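Long-range contacts in acyl-coenzyme A oxidase acox-1.2 (Caenorhabditis elegans, PDB 5K3J), which catalyses the FAD-dependent, oxygen-consuming first desaturation step of peroxisomal beta-oxidation on ascaroside pheromone precursors with a five-carbon omega side chain: residues A[331-336]-A[596-601]; A[302-307]-A[347-352]; A[21-26]-A[605-610]; A[478-483]-A[558-563]. One frame throughout, in Å; residues are numbered along the deposited sequence.

Interaction 1. Residues A[331-336]-A[596-601]; sequences KVLDYQ and KIRPNA. With FAD (flavin-adenine dinucleotide), chain G.
Arg-598 grips Asp-334 side-on, with NE and NH2 converging on a single carboxylate oxygen. The salt bridge from Arg-598 NE to Asp-334 OD1 is 2.8 Å long and meets the oxygen almost in line with its C-O bond; the bond from Arg-598 NH2 to Asp-334 OD1 is longer, 3.1 Å, more bent, and comes in on the syn side, tilted out of the carboxylate plane. OD1 lies in the guanidinium plane, although the carboxylate is turned 33° against it. Leu-333 covers one face of the guanidinium near its rim, CD2 lying 3.4 Å from Arg-598 NH1, and the same methyl touches CB of Ala-601 at 3.9 Å. A bend at chi2 (71°) takes the arginine chain across to this pair. With an alanine in place of Arg-598, Asp-334 would probably be left without its charged mate and Leu-333 without the flat group beneath its methyl. In the second shell, Glu-17 forms salt bridges with both Arg-598 NH2 and Lys-331 NZ, probably offsetting these like charges; Lys-331 NZ also bonds to the carbonyl of Glu-13 and pairs with Glu-16. Gln-339 NE2 bonds to the carbonyl of Leu-333. Across the loop, CG1 of Val-332 lies 3.5 Å from the ribose O4B of FAD, and the adenine covers one face of the Tyr-335 ring, CE2 of Tyr-335 being 3.4 Å from FAD C5A. Tyr-335 OH bonds to the carbonyl of Gln-320. The loop joins the C-terminal helical region to the adenosine end of an FAD site shared between the two subunits of the dimer.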
# COMPACT_ATOMS: atom_id res chain seq x y z
N LYS A 331 11.39 23.64 -8.18
CA LYS A 331 11.43 22.19 -8.12
C LYS A 331 10.81 21.71 -6.81
O LYS A 331 11.11 22.24 -5.74
CB LYS A 331 12.87 21.68 -8.25
CG LYS A 331 13.56 22.04 -9.57
CD LYS A 331 14.97 21.47 -9.61
CE LYS A 331 15.68 21.79 -10.92
NZ LYS A 331 17.00 21.12 -10.99
N VAL A 332 9.94 20.70 -6.89
CA VAL A 332 9.20 20.23 -5.72
C VAL A 332 10.12 19.58 -4.69
O VAL A 332 9.76 19.45 -3.52
CB VAL A 332 8.09 19.24 -6.11
CG1 VAL A 332 6.96 19.96 -6.83
CG2 VAL A 332 8.66 18.11 -6.95
N LEU A 333 11.31 19.18 -5.13
CA LEU A 333 12.29 18.59 -4.23
C LEU A 333 12.81 19.63 -3.23
O LEU A 333 13.38 19.28 -2.21
CB LEU A 333 13.45 17.98 -5.02
CG LEU A 333 14.55 17.25 -4.24
CD1 LEU A 333 13.96 16.16 -3.35
CD2 LEU A 333 15.59 16.67 -5.20
N ASP A 334 12.59 20.91 -3.53
CA ASP A 334 13.07 21.97 -2.65
C ASP A 334 12.19 22.12 -1.41
O ASP A 334 12.66 22.58 -0.36
CB ASP A 334 13.14 23.30 -3.41
CG ASP A 334 14.35 23.39 -4.32
OD1 ASP A 334 15.27 22.57 -4.15
OD2 ASP A 334 14.39 24.29 -5.18
N TYR A 335 10.93 21.74 -1.53
CA TYR A 335 9.99 21.81 -0.42
C TYR A 335 10.43 20.90 0.72
O TYR A 335 11.03 19.85 0.50
CB TYR A 335 8.58 21.43 -0.87
CG TYR A 335 7.92 22.44 -1.78
CD1 TYR A 335 7.75 23.76 -1.36
CD2 TYR A 335 7.46 22.09 -3.03
CE1 TYR A 335 7.14 24.69 -2.18
CE2 TYR A 335 6.85 23.01 -3.86
CZ TYR A 335 6.70 24.32 -3.43
OH TYR A 335 6.09 25.25 -4.24
N GLN A 336 10.12 21.30 1.95
CA GLN A 336 10.58 20.57 3.13
C GLN A 336 9.84 19.25 3.29
O GLN A 336 10.46 18.21 3.55
CB GLN A 336 10.39 21.42 4.38
CG GLN A 336 10.97 20.79 5.63
CD GLN A 336 10.85 21.70 6.83
OE1 GLN A 336 9.79 21.79 7.45
NE2 GLN A 336 11.94 22.38 7.16
N LYS A 596 20.79 19.54 4.24
CA LYS A 596 22.18 19.21 3.96
C LYS A 596 22.30 18.13 2.89
O LYS A 596 23.22 18.15 2.08
CB LYS A 596 22.90 18.78 5.24
CG LYS A 596 24.29 19.37 5.39
CD LYS A 596 25.04 18.71 6.53
CE LYS A 596 26.24 19.53 6.96
NZ LYS A 596 27.05 18.83 7.99
N ILE A 597 21.37 17.18 2.91
CA ILE A 597 21.35 16.08 1.94
C ILE A 597 20.92 16.55 0.55
O ILE A 597 21.50 16.15 -0.46
CB ILE A 597 20.39 14.95 2.39
CG1 ILE A 597 21.04 14.10 3.48
CG2 ILE A 597 19.99 14.06 1.23
CD1 ILE A 597 22.31 13.42 3.04
N ARG A 598 19.92 17.43 0.53
CA ARG A 598 19.24 17.91 -0.68
C ARG A 598 20.09 18.04 -1.97
O ARG A 598 19.67 17.55 -3.02
CB ARG A 598 18.58 19.26 -0.38
CG ARG A 598 18.22 20.08 -1.62
CD ARG A 598 17.05 19.47 -2.39
NE ARG A 598 16.76 20.22 -3.61
CZ ARG A 598 17.29 19.94 -4.80
NH1 ARG A 598 18.13 18.92 -4.94
NH2 ARG A 598 16.97 20.67 -5.86
N PRO A 599 21.27 18.68 -1.90
CA PRO A 599 22.00 18.81 -3.17
C PRO A 599 22.59 17.49 -3.68
O PRO A 599 22.84 17.36 -4.88
CB PRO A 599 23.12 19.80 -2.84
CG PRO A 599 23.32 19.66 -1.37
CD PRO A 599 21.97 19.38 -0.80
N ASN A 600 22.79 16.52 -2.79
CA ASN A 600 23.31 15.21 -3.17
C ASN A 600 22.21 14.21 -3.52
O ASN A 600 22.49 13.07 -3.88
CB ASN A 600 24.16 14.63 -2.04
CG ASN A 600 25.60 15.11 -2.09
OD1 ASN A 600 26.18 15.25 -3.17
ND2 ASN A 600 26.18 15.35 -0.93
N ALA A 601 20.96 14.65 -3.41
CA ALA A 601 19.78 13.79 -3.57
C ALA A 601 19.82 12.92 -4.83
O ALA A 601 19.65 11.70 -4.76
CB ALA A 601 18.51 14.63 -3.56
PA FAD G . 2.01 17.92 -7.45
O1A FAD G . 1.30 19.26 -7.27
O2A FAD G . 2.94 17.99 -8.63
O5B FAD G . 2.86 17.58 -6.12
C5B FAD G . 3.78 16.47 -6.15
C4B FAD G . 4.71 16.57 -4.91
O4B FAD G . 5.13 17.80 -4.78
C3B FAD G . 3.93 16.26 -3.63
O3B FAD G . 4.71 15.57 -2.78
C2B FAD G . 3.59 17.65 -3.04
O2B FAD G . 3.52 17.56 -1.54
C1B FAD G . 4.58 18.38 -3.39
N9A FAD G . 4.17 19.74 -3.56
C8A FAD G . 3.71 20.30 -4.69
N7A FAD G . 3.45 21.61 -4.43
C5A FAD G . 3.74 21.84 -3.12
C6A FAD G . 3.66 22.99 -2.34
N6A FAD G . 3.24 24.33 -2.57
N1A FAD G . 4.02 22.95 -1.06
C2A FAD G . 4.48 21.79 -0.51
N3A FAD G . 4.56 20.67 -1.27
C4A FAD G . 4.19 20.70 -2.58
N1 FAD G . -7.74 15.99 -12.26
C2 FAD G . -8.88 16.57 -12.96
O2 FAD G . -8.86 17.73 -13.31
N3 FAD G . -10.07 15.75 -13.22
C4 FAD G . -10.11 14.40 -12.81
O4 FAD G . -11.12 13.71 -13.04
C4X FAD G . -8.94 13.81 -12.11
N5 FAD G . -8.97 12.43 -11.68
C5X FAD G . -7.82 11.85 -10.99
C6 FAD G . -7.85 10.51 -10.58
C7 FAD G . -6.74 9.95 -9.91
C7M FAD G . -7.01 8.48 -9.57
C8 FAD G . -5.61 10.73 -9.66
C8M FAD G . -4.37 10.22 -8.95
C9 FAD G . -5.57 12.08 -10.07
C9A FAD G . -6.67 12.64 -10.73
N10 FAD G . -6.64 14.05 -11.16
C10 FAD G . -7.77 14.62 -11.84
C1' FAD G . -5.45 14.89 -10.91
C2' FAD G . -5.37 15.29 -9.44
O2' FAD G . -6.45 16.10 -9.12
C3' FAD G . -4.09 16.06 -9.23
O3' FAD G . -3.00 15.26 -9.63
C4' FAD G . -3.94 16.43 -7.78
O4' FAD G . -4.97 17.31 -7.41
C5' FAD G . -2.60 17.11 -7.59
O5' FAD G . -1.58 16.28 -8.13
P FAD G . -0.25 16.93 -8.74
O1P FAD G . 0.12 16.20 -10.03
O2P FAD G . -0.47 18.38 -9.02
O3P FAD G . 0.92 16.78 -7.69

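Interaction 2. Residues A[302-307]-A[347-352]; sequences LFLAHA and ARAYAF
Leu-304 and Ala-349 point at each other from two antiparallel helices, whose local axes approach to 8.6 Å with 153° between their directions. The small alanine lets the leucine lie close to the opposing backbone: CG of Leu-304 is 4.3 Å from CB of Ala-349, and its CD2 is 4.3 Å from the backbone N of Ala-349. With CG anti to N (chi1 -176°), Leu-304 reaches across to Ala-349, and its CD2 approaches the Phe-352 ring obliquely, 4.3 Å from CE2 of Phe-352, and also brushes CB of Arg-348. Phe-352 points toward the 302-307 helix as well, with the carbonyl oxygen of Arg-348 over one face of its ring. Ala-305 sits beside the leucine, its CB 4.3 Å from CB of Ala-349; the methyl pair permits the 5.7 Å separation of Ala-305 CA and Ala-349 CA. The guanidinium of Arg-348 leads away from the contact to a salt bridge with Glu-566. This seam of apolar side chains belongs to the helical C-alpha1 region of the oxidase. Helix 379-405 supplies Thr-396 and Ile-400 against Leu-304, helix 418-426 packs on Phe-303, and helices 520-543 and 549-569 pack against Tyr-350 and Ala-351.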
# COMPACT_ATOMS: atom_id res chain seq x y z
N LEU A 302 16.76 -2.55 -1.56
CA LEU A 302 16.98 -2.19 -2.96
C LEU A 302 15.70 -1.78 -3.71
O LEU A 302 15.73 -0.82 -4.48
CB LEU A 302 17.67 -3.34 -3.70
CG LEU A 302 19.14 -3.53 -3.33
CD1 LEU A 302 19.72 -4.82 -3.91
CD2 LEU A 302 19.96 -2.33 -3.78
N PHE A 303 14.60 -2.50 -3.49
CA PHE A 303 13.28 -2.07 -3.98
C PHE A 303 13.02 -0.61 -3.61
O PHE A 303 12.58 0.19 -4.44
CB PHE A 303 12.17 -2.92 -3.37
CG PHE A 303 12.09 -4.32 -3.90
CD1 PHE A 303 12.17 -4.59 -5.26
CD2 PHE A 303 11.90 -5.38 -3.03
CE1 PHE A 303 12.07 -5.90 -5.72
CE2 PHE A 303 11.80 -6.67 -3.48
CZ PHE A 303 11.89 -6.94 -4.83
N LEU A 304 13.27 -0.30 -2.35
CA LEU A 304 13.04 1.03 -1.79
C LEU A 304 13.94 2.05 -2.47
O LEU A 304 13.51 3.16 -2.77
CB LEU A 304 13.29 1.02 -0.28
CG LEU A 304 13.01 2.31 0.49
CD1 LEU A 304 11.65 2.84 0.10
CD2 LEU A 304 13.06 2.04 1.99
N ALA A 305 15.19 1.67 -2.70
CA ALA A 305 16.10 2.52 -3.45
C ALA A 305 15.56 2.76 -4.86
O ALA A 305 15.61 3.87 -5.38
CB ALA A 305 17.48 1.90 -3.50
N HIS A 306 15.03 1.69 -5.46
CA HIS A 306 14.42 1.74 -6.78
C HIS A 306 13.29 2.77 -6.81
O HIS A 306 13.20 3.58 -7.74
CB HIS A 306 13.91 0.34 -7.15
CG HIS A 306 13.33 0.23 -8.53
ND1 HIS A 306 13.38 -0.94 -9.26
CD2 HIS A 306 12.66 1.12 -9.30
CE1 HIS A 306 12.79 -0.76 -10.42
NE2 HIS A 306 12.35 0.48 -10.48
N ALA A 307 12.42 2.73 -5.81
CA ALA A 307 11.32 3.68 -5.72
C ALA A 307 11.84 5.11 -5.60
O ALA A 307 11.36 6.02 -6.28
CB ALA A 307 10.43 3.34 -4.54
N ALA A 347 17.59 7.20 3.73
CA ALA A 347 18.48 6.85 4.83
C ALA A 347 18.26 5.39 5.22
O ALA A 347 19.20 4.68 5.58
CB ALA A 347 18.26 7.76 6.02
N ARG A 348 17.01 4.95 5.13
CA ARG A 348 16.66 3.57 5.47
C ARG A 348 17.15 2.59 4.42
O ARG A 348 17.59 1.49 4.75
CB ARG A 348 15.14 3.44 5.64
CG ARG A 348 14.64 3.87 7.01
CD ARG A 348 13.13 3.95 7.07
NE ARG A 348 12.65 4.11 8.44
CZ ARG A 348 11.37 4.29 8.77
NH1 ARG A 348 10.44 4.33 7.82
NH2 ARG A 348 11.03 4.43 10.04
N ALA A 349 17.06 2.98 3.15
CA ALA A 349 17.50 2.13 2.05
C ALA A 349 18.97 1.75 2.20
O ALA A 349 19.34 0.60 2.02
CB ALA A 349 17.26 2.82 0.72
N TYR A 350 19.79 2.74 2.54
CA TYR A 350 21.20 2.51 2.83
C TYR A 350 21.35 1.69 4.11
O TYR A 350 22.11 0.71 4.14
CB TYR A 350 21.95 3.83 2.97
CG TYR A 350 22.32 4.47 1.65
CD1 TYR A 350 21.54 5.46 1.09
CD2 TYR A 350 23.46 4.07 0.97
CE1 TYR A 350 21.87 6.05 -0.11
CE2 TYR A 350 23.81 4.65 -0.24
CZ TYR A 350 23.01 5.64 -0.77
OH TYR A 350 23.35 6.22 -1.97
N ALA A 351 20.63 2.08 5.15
CA ALA A 351 20.74 1.42 6.45
C ALA A 351 20.33 -0.05 6.37
O ALA A 351 20.99 -0.91 6.96
CB ALA A 351 19.88 2.14 7.48
N PHE A 352 19.27 -0.33 5.62
CA PHE A 352 18.78 -1.70 5.48
C PHE A 352 19.80 -2.57 4.75
O PHE A 352 20.07 -3.70 5.14
CB PHE A 352 17.45 -1.74 4.72
CG PHE A 352 16.30 -1.09 5.45
CD1 PHE A 352 16.42 -0.73 6.78
CD2 PHE A 352 15.10 -0.85 4.80
CE1 PHE A 352 15.37 -0.14 7.45
CE2 PHE A 352 14.05 -0.26 5.47
CZ PHE A 352 14.18 0.10 6.79

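Interaction 3. Residues A[21-26]-A[605-610]; sequences ATFDTD and VDSFQI
Ser-607 receives Phe-23 and Thr-25 where the capped start of helix 25-32 meets the type I turn from Asp-606 to Gln-609. The packed part centres on Ser-607 OG. The Phe-23 ring presents its edge to this oxygen, with CE2 of Phe-23 3.5 Å from OG of Ser-607. From the other residue comes a methyl, Thr-25 CG2, 3.6 Å from Ser-607 OG. The chi1 of Thr-25 (60°) sets CG2 beside its own N and separates it from OG1, which bonds instead to the backbone N of Arg-4. The serine hydroxyl has its polar partner in the carbonyl of Ser-603, so its meeting with the two apolar groups is plain packing. Toward Gln-609 and Asp-26, both partly exposed, the contact is looser. Gln-609 NE2 gives a weak hydrogen bond to Asp-26 OD1, 2.9 Å long but bent to 123° at the hydrogen, and the amide stands almost perpendicular to the carboxylate. Arg-43 NE holds the other end of that amide, Gln-609 OE1. Asp-26 is itself part of the helix start: its backbone N lies 3.0 Å from OD1 of the N-cap residue Asp-24, which accepts this capping bond on its anti lone pair.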
# COMPACT_ATOMS: atom_id res chain seq x y z
N ALA A 21 27.29 17.09 -7.13
CA ALA A 21 27.77 15.88 -6.47
C ALA A 21 29.04 16.15 -5.65
O ALA A 21 30.02 16.67 -6.17
CB ALA A 21 28.03 14.79 -7.49
N THR A 22 29.01 15.79 -4.37
CA THR A 22 30.15 16.01 -3.49
C THR A 22 30.89 14.73 -3.17
O THR A 22 31.50 14.60 -2.11
CB THR A 22 29.70 16.71 -2.16
OG1 THR A 22 29.32 15.70 -1.23
CG2 THR A 22 28.55 17.65 -2.43
N PHE A 23 30.82 13.79 -4.10
CA PHE A 23 31.50 12.51 -3.94
C PHE A 23 31.55 11.77 -5.28
O PHE A 23 31.00 12.26 -6.28
CB PHE A 23 30.81 11.63 -2.89
CG PHE A 23 29.43 11.18 -3.29
CD1 PHE A 23 28.32 11.98 -3.05
CD2 PHE A 23 29.25 9.95 -3.88
CE1 PHE A 23 27.05 11.55 -3.41
CE2 PHE A 23 27.99 9.52 -4.24
CZ PHE A 23 26.89 10.32 -4.01
N ASP A 24 32.21 10.61 -5.31
CA ASP A 24 32.27 9.79 -6.52
C ASP A 24 31.22 8.69 -6.44
O ASP A 24 31.16 7.94 -5.47
CB ASP A 24 33.66 9.20 -6.69
CG ASP A 24 33.95 8.80 -8.12
OD1 ASP A 24 33.12 8.09 -8.73
OD2 ASP A 24 35.01 9.20 -8.66
N THR A 25 30.39 8.60 -7.48
CA THR A 25 29.27 7.68 -7.49
C THR A 25 29.67 6.28 -7.93
O THR A 25 28.93 5.32 -7.72
CB THR A 25 28.14 8.18 -8.41
OG1 THR A 25 28.63 8.31 -9.75
CG2 THR A 25 27.63 9.53 -7.93
N ASP A 26 30.85 6.17 -8.54
CA ASP A 26 31.43 4.86 -8.80
C ASP A 26 31.99 4.31 -7.50
O ASP A 26 32.10 3.09 -7.32
CB ASP A 26 32.51 4.95 -9.88
CG ASP A 26 31.98 4.64 -11.26
OD1 ASP A 26 30.77 4.85 -11.50
OD2 ASP A 26 32.78 4.20 -12.12
N VAL A 605 21.11 8.53 -5.31
CA VAL A 605 20.28 7.49 -5.92
C VAL A 605 20.86 7.02 -7.26
O VAL A 605 20.72 5.86 -7.62
CB VAL A 605 18.82 7.97 -6.12
CG1 VAL A 605 18.16 8.23 -4.78
CG2 VAL A 605 18.78 9.22 -6.99
N ASP A 606 21.53 7.93 -7.97
CA ASP A 606 22.23 7.59 -9.20
C ASP A 606 23.31 6.57 -8.91
O ASP A 606 23.73 5.81 -9.79
CB ASP A 606 22.84 8.84 -9.85
CG ASP A 606 21.83 9.67 -10.60
OD1 ASP A 606 20.85 9.09 -11.12
OD2 ASP A 606 22.00 10.91 -10.67
N SER A 607 23.76 6.55 -7.66
CA SER A 607 24.81 5.65 -7.21
C SER A 607 24.38 4.19 -7.24
O SER A 607 25.22 3.30 -7.41
CB SER A 607 25.24 6.04 -5.80
OG SER A 607 25.70 7.38 -5.77
N PHE A 608 23.09 3.93 -7.06
CA PHE A 608 22.59 2.56 -7.08
C PHE A 608 22.76 1.95 -8.47
O PHE A 608 22.62 0.74 -8.65
CB PHE A 608 21.12 2.51 -6.65
CG PHE A 608 20.89 2.87 -5.20
CD1 PHE A 608 21.11 1.94 -4.20
CD2 PHE A 608 20.45 4.13 -4.84
CE1 PHE A 608 20.91 2.25 -2.87
CE2 PHE A 608 20.25 4.45 -3.51
CZ PHE A 608 20.48 3.51 -2.53
N GLN A 609 23.08 2.82 -9.44
CA GLN A 609 23.38 2.45 -10.82
C GLN A 609 22.37 1.44 -11.38
O GLN A 609 22.74 0.44 -11.99
CB GLN A 609 24.81 1.92 -10.94
CG GLN A 609 25.80 3.06 -11.18
CD GLN A 609 27.24 2.68 -10.89
OE1 GLN A 609 27.55 1.55 -10.53
NE2 GLN A 609 28.14 3.65 -11.06
N ILE A 610 21.10 1.74 -11.16
CA ILE A 610 20.00 0.98 -11.74
C ILE A 610 19.72 1.47 -13.15
O ILE A 610 19.32 2.62 -13.34
CB ILE A 610 18.72 1.10 -10.89
CG1 ILE A 610 19.01 0.74 -9.43
CG2 ILE A 610 17.62 0.23 -11.46
CD1 ILE A 610 17.86 1.03 -8.47

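Interaction 4. Residues A[478-483]-A[558-563]; sequences TSLNGY and LLHLHV
Leu-480 is the knuckle of this contact, pushing its two methyls into a hollow formed by Leu-559, His-560 and Val-563 along one flank of helix 549-569. CD1 of Leu-480 fills the side nearer Leu-559, 4.1 Å from its CD2. The other methyl, Leu-480 CD2, lies over the face of the His-560 imidazole in a CH-pi contact, 4.2 Å from the ring centroid and 12° off the normal, and also reaches CG1 of Val-563 at 4.0 Å. One turn on, the roles are exchanged: Val-563 is the bump and the flat Tyr-483 ring the surface that receives it. CG1 of Val-563 sits squarely over the ring, 3.9 Å from the centroid of Tyr-483, while CG2 lies against CB of the tyrosine. The forked valine owes this straddle to its chi1 of 84°, which puts CG1 between its backbone N and carbonyl carbon and CG2 on the side anti to N. Were Tyr-483 an alanine, the ring face would be gone, and a gap would probably open beside Val-563, its CG1 left without that cover. His-560 is fixed from elsewhere, by a bond from ND1 to the carbonyl of Thr-556 and by stacking with Tyr-593. Leu-480 is the N-cap of helix 481-507, so the contact packs the beginning of one helix against the body of another, within the all-helical C-terminal region of the acyl-CoA oxidase fold.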
# COMPACT_ATOMS: atom_id res chain seq x y z
N THR A 478 24.93 14.63 21.38
CA THR A 478 26.09 15.44 21.01
C THR A 478 27.01 14.76 19.99
O THR A 478 27.70 15.45 19.23
CB THR A 478 26.93 15.85 22.25
OG1 THR A 478 26.07 16.03 23.38
CG2 THR A 478 27.68 17.15 21.98
N SER A 479 27.04 13.43 19.97
CA SER A 479 27.89 12.70 19.03
C SER A 479 27.50 11.23 18.82
O SER A 479 28.17 10.32 19.31
CB SER A 479 29.35 12.77 19.47
OG SER A 479 29.89 14.07 19.27
N LEU A 480 26.41 11.01 18.10
CA LEU A 480 26.03 9.70 17.57
C LEU A 480 25.98 8.53 18.56
O LEU A 480 24.93 7.93 18.75
CB LEU A 480 26.96 9.32 16.42
CG LEU A 480 26.50 9.81 15.04
CD1 LEU A 480 27.26 9.10 13.94
CD2 LEU A 480 24.99 9.61 14.88
N ASN A 481 27.12 8.19 19.16
CA ASN A 481 27.19 7.03 20.05
C ASN A 481 26.19 7.12 21.19
O ASN A 481 25.76 6.11 21.74
CB ASN A 481 28.61 6.86 20.61
CG ASN A 481 29.66 6.77 19.52
OD1 ASN A 481 29.66 7.55 18.57
ND2 ASN A 481 30.57 5.81 19.65
N GLY A 482 25.82 8.35 21.54
CA GLY A 482 24.81 8.60 22.55
C GLY A 482 23.41 8.26 22.05
O GLY A 482 22.53 7.93 22.85
N TYR A 483 23.20 8.36 20.74
CA TYR A 483 21.93 7.95 20.15
C TYR A 483 21.74 6.45 20.26
O TYR A 483 20.67 5.97 20.64
CB TYR A 483 21.85 8.36 18.68
CG TYR A 483 21.50 9.81 18.43
CD1 TYR A 483 22.48 10.74 18.12
CD2 TYR A 483 20.18 10.25 18.48
CE1 TYR A 483 22.17 12.06 17.87
CE2 TYR A 483 19.85 11.57 18.24
CZ TYR A 483 20.85 12.47 17.93
OH TYR A 483 20.54 13.79 17.69
N LEU A 558 23.57 11.11 5.83
CA LEU A 558 22.47 10.15 5.80
C LEU A 558 22.23 9.54 7.17
O LEU A 558 21.11 9.53 7.68
CB LEU A 558 22.76 9.05 4.78
CG LEU A 558 21.87 8.86 3.56
CD1 LEU A 558 21.04 10.10 3.28
CD2 LEU A 558 22.72 8.52 2.36
N LEU A 559 23.31 9.04 7.77
CA LEU A 559 23.25 8.37 9.06
C LEU A 559 22.73 9.29 10.17
O LEU A 559 21.99 8.85 11.04
CB LEU A 559 24.64 7.84 9.42
CG LEU A 559 24.80 7.20 10.81
CD1 LEU A 559 23.74 6.14 11.06
CD2 LEU A 559 26.19 6.60 10.93
N HIS A 560 23.13 10.56 10.12
CA HIS A 560 22.64 11.54 11.09
C HIS A 560 21.14 11.77 10.90
O HIS A 560 20.39 11.92 11.86
CB HIS A 560 23.40 12.86 10.96
CG HIS A 560 24.48 13.04 11.98
ND1 HIS A 560 25.80 12.71 11.74
CD2 HIS A 560 24.44 13.51 13.25
CE1 HIS A 560 26.52 12.97 12.82
NE2 HIS A 560 25.72 13.46 13.75
N LEU A 561 20.72 11.80 9.64
CA LEU A 561 19.31 11.98 9.29
C LEU A 561 18.48 10.80 9.76
O LEU A 561 17.38 10.98 10.30
CB LEU A 561 19.17 12.17 7.78
CG LEU A 561 17.78 12.16 7.15
CD1 LEU A 561 16.87 13.11 7.88
CD2 LEU A 561 17.89 12.54 5.69
N HIS A 562 19.02 9.60 9.56
CA HIS A 562 18.39 8.37 10.02
C HIS A 562 18.12 8.44 11.51
O HIS A 562 16.97 8.49 11.94
CB HIS A 562 19.29 7.17 9.70
CG HIS A 562 18.68 5.84 10.04
ND1 HIS A 562 17.74 5.23 9.25
CD2 HIS A 562 18.90 5.00 11.08
CE1 HIS A 562 17.39 4.08 9.79
NE2 HIS A 562 18.08 3.91 10.90
N VAL A 563 19.19 8.49 12.30
CA VAL A 563 19.11 8.35 13.74
C VAL A 563 18.28 9.45 14.42
O VAL A 563 17.80 9.28 15.54
CB VAL A 563 20.51 8.32 14.37
CG1 VAL A 563 21.05 9.74 14.58
CG2 VAL A 563 20.48 7.55 15.67

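Overall arrangement
Helix 343-363, which carries segment 347-352 of interaction 2, also borders the other three contacts. Interactions 2 and 3, their centres 14 Å apart, meet where Phe-608 CE1 lies 3.5 Å from Ala-305 CB. Interaction 2 also touches interaction 4, with Tyr-350 CD1 3.5 Å from Leu-558 CD2, and Leu-558 CD1 in turn packs 3.6 Å from Ile-597 CD1 of interaction 1. Interactions 1 and 3 are joined by a probable hydrogen bond, Thr-22 N to Asn-600 OD1, 3.1 Å. Interaction 1 alone touches FAD; in interaction 2 the side chain of Arg-348 comes within about 8 Å of a bound ATP, whereas interactions 3 and 4 lie away from the known sites.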